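Local coordinates for protein glyceraldehyde-3-phosphate dehydrogenase (Sulfolobus solfataricus, PDB 1B7G) that oxidises and phosphorylates glyceraldehyde 3-phosphate to 1,3-bisphosphoglycerate in glycolysis, using NADP in preference to NAD as the electron acceptor, at residues S191-D196 with T208-A213; V160-V165 with H221-T226. The protein carries 1 engineered substitution. One frame throughout, in Å; residues are numbered along the deposited sequence.

In the fold
Both contacts belong to the C-terminal catalytic domain and meet at its mixed sheet, with centres about 10 Å apart. Along the chain, strand 157-167 comes first, then helix 193-198, strand 205-213 and strand 219-227, so both segments of contact 1 fall between the two strands of contact 2. In the sheet, strand 157-167 lies between 205-213 and 219-227 and joins the two contacts: Met209 O and Ile164 N are 2.9 Å apart, probably a hydrogen bond, and Ile164 CD1 packs at 3.4 Å from His193 CG. Contact 2 thus pairs two inner strands of the sheet, and contact 1 fixes a phosphate-binding histidine above it, next to the helix that begins with Cys139, the probable nucleophile.

Contact 1: residues S191-D196 with T208-A213; sequences SHHAKD and TMAVIA. With SO4 (sulfate ion), chain F; SO4 (sulfate ion), chain C; SO4 (sulfate ion), chain H.
Ser191 and Thr208 meet hydroxyl to hydroxyl, OG of the serine 2.8 Å from OG1 of the threonine. The backbone ties the same pair: Ser191 N donates to Thr208 O at 2.7 Å. With chi1 at 53°, Thr208 holds OG1 between its backbone N and carbonyl carbon, which also lets it take a long, weak hydrogen bond from Ala194 N. Ala210 adds its methyl, CB lying 4.0 Å from Ser191 CB.

The serine hydroxyl has a second partner in its own segment, His193 ND1, 2.8 Å from OG. A chain of polar atoms therefore runs from Thr208 through Ser191 to the imidazole, fixing its rotation. At the far edge of that ring NE2 gives an almost straight bond (176°) to O2 of the chain C sulfate, 2.7 Å away. His192 NE2 sits over one face of the His193 ring, toward its rim. ND1 of His192 in turn donates to Asp196 OD2, one helical turn on, at 2.7 Å.

Farther out, His192 N holds the chain F sulfate, and the extended Lys195 reaches the chain H sulfate through NZ. Ser138, Asn140 and Arg166 complete the cradle of the chain C ion, whose place is consistent with the inorganic phosphate site of this enzyme. A sheet strand thus sets, through a second-shell serine, the histidine of an anion pocket beside the active-site cysteine, as expected for the catalytic domain of a phosphorylating glyceraldehyde-3-phosphate dehydrogenase.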
# COMPACT_ATOMS: atom_id res chain seq x y z
N SER A 191 7.66 6.25 29.34
CA SER A 191 8.14 6.82 28.06
C SER A 191 7.53 8.24 27.95
O SER A 191 6.66 8.60 28.74
CB SER A 191 7.67 5.96 26.91
OG SER A 191 6.26 5.79 26.94
N HIS A 192 7.86 9.01 26.92
CA HIS A 192 7.44 10.38 26.77
C HIS A 192 5.94 10.54 26.56
O HIS A 192 5.45 11.65 26.70
CB HIS A 192 8.22 11.04 25.61
CG HIS A 192 7.78 10.62 24.24
ND1 HIS A 192 6.69 11.21 23.63
CD2 HIS A 192 8.24 9.69 23.36
CE1 HIS A 192 6.46 10.64 22.46
NE2 HIS A 192 7.41 9.75 22.25
N HIS A 193 5.24 9.49 26.12
CA HIS A 193 3.83 9.54 25.88
C HIS A 193 3.02 10.09 27.04
O HIS A 193 2.11 10.89 26.78
CB HIS A 193 3.31 8.13 25.50
CG HIS A 193 4.17 7.60 24.37
ND1 HIS A 193 5.37 6.98 24.58
CD2 HIS A 193 4.01 7.70 23.04
CE1 HIS A 193 5.92 6.69 23.40
NE2 HIS A 193 5.11 7.12 22.43
N ALA A 194 3.36 9.70 28.28
CA ALA A 194 2.56 10.12 29.43
C ALA A 194 2.60 11.64 29.62
O ALA A 194 1.56 12.27 29.66
CB ALA A 194 2.98 9.35 30.68
N LYS A 195 3.78 12.21 29.61
CA LYS A 195 3.96 13.65 29.64
C LYS A 195 3.21 14.30 28.47
O LYS A 195 2.49 15.27 28.69
CB LYS A 195 5.43 13.99 29.56
CG LYS A 195 5.74 15.44 29.84
CD LYS A 195 7.21 15.81 29.59
CE LYS A 195 7.46 17.13 30.33
NZ LYS A 195 8.71 17.82 29.94
N ASP A 196 3.33 13.74 27.27
CA ASP A 196 2.63 14.32 26.12
C ASP A 196 1.13 14.28 26.30
O ASP A 196 0.52 15.32 26.01
CB ASP A 196 3.11 13.75 24.80
CG ASP A 196 4.58 14.09 24.55
OD1 ASP A 196 5.10 14.90 25.35
OD2 ASP A 196 5.25 13.51 23.68
N THR A 208 3.27 5.28 31.00
CA THR A 208 3.37 4.49 29.79
C THR A 208 4.78 3.90 29.64
O THR A 208 5.74 4.50 30.09
CB THR A 208 3.18 5.36 28.52
OG1 THR A 208 4.09 6.46 28.59
CG2 THR A 208 1.75 5.87 28.38
N MET A 209 4.80 2.72 29.02
CA MET A 209 6.11 2.16 28.64
C MET A 209 6.07 1.86 27.14
O MET A 209 4.99 1.51 26.64
CB MET A 209 6.31 0.83 29.36
CG MET A 209 6.43 0.82 30.85
SD MET A 209 6.47 -0.82 31.61
CE MET A 209 4.80 -0.99 32.20
N ALA A 210 7.21 1.88 26.46
CA ALA A 210 7.19 1.62 25.03
C ALA A 210 8.43 0.74 24.65
O ALA A 210 9.48 0.90 25.22
CB ALA A 210 7.37 2.94 24.28
N VAL A 211 8.21 -0.01 23.58
CA VAL A 211 9.20 -0.88 23.00
C VAL A 211 9.07 -0.84 21.46
O VAL A 211 7.94 -0.68 20.99
CB VAL A 211 9.00 -2.33 23.48
CG1 VAL A 211 7.64 -2.87 23.06
CG2 VAL A 211 10.09 -3.23 22.90
N ILE A 212 10.17 -1.01 20.79
CA ILE A 212 10.26 -1.09 19.32
C ILE A 212 10.31 -2.57 18.90
O ILE A 212 11.05 -3.36 19.48
CB ILE A 212 11.45 -0.32 18.77
CG1 ILE A 212 11.29 1.20 18.82
CG2 ILE A 212 11.85 -0.72 17.31
CD1 ILE A 212 12.64 1.94 18.60
N ALA A 213 9.44 -2.94 17.98
CA ALA A 213 9.37 -4.26 17.39
C ALA A 213 9.84 -4.12 15.92
O ALA A 213 9.66 -3.01 15.38
CB ALA A 213 7.98 -4.86 17.36
S SO4 F . 11.49 9.00 25.63
O1 SO4 F . 11.60 10.00 24.52
O2 SO4 F . 12.53 7.92 25.38
O3 SO4 F . 10.12 8.36 25.62
O4 SO4 F . 11.80 9.66 26.94
S SO4 C . 5.39 8.25 19.06
O1 SO4 C . 6.58 8.40 18.24
O2 SO4 C . 5.43 6.83 19.74
O3 SO4 C . 4.09 8.31 18.40
O4 SO4 C . 5.50 9.29 20.10
S SO4 H . 8.95 18.44 26.56
O1 SO4 H . 9.08 19.56 27.57
O2 SO4 H . 10.20 18.39 25.74
O3 SO4 H . 7.75 18.64 25.70
O4 SO4 H . 8.81 17.16 27.35

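Contact 2: residues V160-V165 with H221-T226; sequences VRATIV and HFINIT
Strands 160-165 and 221-226 run antiparallel, their axes 4.7 Å apart at closest and at 175°, with Arg161-Asn224 and Thr163-Phe222 as hydrogen-bonded pairs. Each of these two pairs closes a ring of two N-H···O bonds; Thr163 N to Phe222 O, at 2.9 Å, is nearly straight (174°).

On the face that carries Val160, Ala162 and Ile164, side chains pack against helix 139-152. Ile164 and His221 lie side by side there: CG1 of the isoleucine stands 3.8 Å over the centre of the imidazole, a CH-pi contact, while its CG2 comes to NE2 and CD2. The ring's NE2 is hydrogen-bonded to Asn140, a residue of the phosphate site. An alanine in place of His221 would probably leave Ile164 CG1 without the ring beneath it and the Asn140 side-chain oxygen without its partner. Next along, Ala162 CB touches Ile223 CG2 at 3.6 Å.

On the other face a chi1 of -58° sets the Phe222 CG beside its own backbone N, and the ring presents its edge to Val165, whose CG2 lies in the ring plane 3.5 Å from CE2. Asn224 sends its amide nitrogen to Glu291, and Arg161 NH2 makes a salt bridge with Asp205 while NH1 also returns to Val160 O.

Antiparallel pairing of this kind forms the middle of the mixed sheet in the catalytic domain of glyceraldehyde-3-phosphate dehydrogenases, with its helix-covered face adjoining the active site.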
# COMPACT_ATOMS: atom_id res chain seq x y z
N VAL A 160 -4.64 5.89 33.75
CA VAL A 160 -4.28 5.17 32.53
C VAL A 160 -2.89 4.53 32.72
O VAL A 160 -1.94 5.24 33.06
CB VAL A 160 -4.20 6.09 31.29
CG1 VAL A 160 -3.69 5.30 30.05
CG2 VAL A 160 -5.54 6.70 30.93
N ARG A 161 -2.82 3.26 32.35
CA ARG A 161 -1.52 2.58 32.29
C ARG A 161 -1.50 1.94 30.88
O ARG A 161 -2.51 1.37 30.49
CB ARG A 161 -1.31 1.51 33.36
CG ARG A 161 -1.29 2.07 34.80
CD ARG A 161 -0.06 2.92 35.01
NE ARG A 161 0.09 3.43 36.38
CZ ARG A 161 -0.33 4.64 36.76
NH1 ARG A 161 -0.91 5.41 35.84
NH2 ARG A 161 -0.18 5.10 38.01
N ALA A 162 -0.42 2.21 30.12
CA ALA A 162 -0.42 1.70 28.76
C ALA A 162 1.00 1.22 28.38
O ALA A 162 1.98 1.78 28.81
CB ALA A 162 -0.83 2.79 27.76
N THR A 163 0.96 0.21 27.55
CA THR A 163 2.15 -0.29 26.89
C THR A 163 1.99 -0.11 25.37
O THR A 163 1.00 -0.47 24.78
CB THR A 163 2.31 -1.77 27.28
OG1 THR A 163 2.95 -1.88 28.54
CG2 THR A 163 3.16 -2.50 26.24
N ILE A 164 3.00 0.53 24.80
CA ILE A 164 3.07 0.85 23.39
C ILE A 164 4.15 0.05 22.65
O ILE A 164 5.34 0.19 22.90
CB ILE A 164 3.31 2.36 23.18
CG1 ILE A 164 2.16 3.18 23.81
CG2 ILE A 164 3.32 2.71 21.68
CD1 ILE A 164 2.57 4.63 23.99
N VAL A 165 3.70 -0.74 21.69
CA VAL A 165 4.60 -1.49 20.82
C VAL A 165 4.81 -0.68 19.53
O VAL A 165 3.88 -0.62 18.74
CB VAL A 165 4.00 -2.86 20.49
CG1 VAL A 165 4.89 -3.61 19.47
CG2 VAL A 165 3.77 -3.64 21.78
N HIS A 221 -1.23 -0.49 20.83
CA HIS A 221 -1.30 -0.10 22.23
C HIS A 221 -2.08 -1.14 23.06
O HIS A 221 -3.03 -1.72 22.65
CB HIS A 221 -1.99 1.25 22.51
CG HIS A 221 -1.29 2.43 21.87
ND1 HIS A 221 -1.42 3.71 22.39
CD2 HIS A 221 -0.51 2.52 20.79
CE1 HIS A 221 -0.67 4.53 21.60
NE2 HIS A 221 -0.15 3.83 20.64
N PHE A 222 -1.64 -1.26 24.32
CA PHE A 222 -2.34 -2.24 25.20
C PHE A 222 -2.64 -1.47 26.49
O PHE A 222 -1.71 -0.92 27.08
CB PHE A 222 -1.48 -3.46 25.47
CG PHE A 222 -1.08 -4.19 24.20
CD1 PHE A 222 -1.96 -5.05 23.58
CD2 PHE A 222 0.15 -3.95 23.62
CE1 PHE A 222 -1.60 -5.69 22.40
CE2 PHE A 222 0.51 -4.58 22.43
CZ PHE A 222 -0.37 -5.46 21.83
N ILE A 223 -3.93 -1.23 26.73
CA ILE A 223 -4.20 -0.22 27.76
C ILE A 223 -5.15 -0.66 28.85
O ILE A 223 -5.91 -1.58 28.74
CB ILE A 223 -4.77 1.09 27.19
CG1 ILE A 223 -6.16 0.79 26.64
CG2 ILE A 223 -3.89 1.73 26.13
CD1 ILE A 223 -6.98 2.09 26.56
N ASN A 224 -4.90 0.01 29.98
CA ASN A 224 -5.68 -0.27 31.18
C ASN A 224 -6.14 1.09 31.73
O ASN A 224 -5.31 1.88 32.14
CB ASN A 224 -4.82 -1.01 32.20
CG ASN A 224 -5.54 -1.23 33.52
OD1 ASN A 224 -6.07 -0.34 34.20
ND2 ASN A 224 -5.58 -2.50 33.92
N ILE A 225 -7.47 1.23 31.73
CA ILE A 225 -8.04 2.51 32.19
C ILE A 225 -8.81 2.25 33.49
O ILE A 225 -9.50 1.25 33.65
CB ILE A 225 -9.01 3.06 31.13
CG1 ILE A 225 -8.31 3.44 29.81
CG2 ILE A 225 -9.77 4.30 31.65
CD1 ILE A 225 -9.33 3.61 28.67
N THR A 226 -8.64 3.20 34.45
CA THR A 226 -9.46 3.10 35.67
C THR A 226 -10.43 4.29 35.67
O THR A 226 -9.97 5.40 35.43
CB THR A 226 -8.62 3.15 36.96
OG1 THR A 226 -7.64 2.14 36.89
CG2 THR A 226 -9.53 2.95 38.18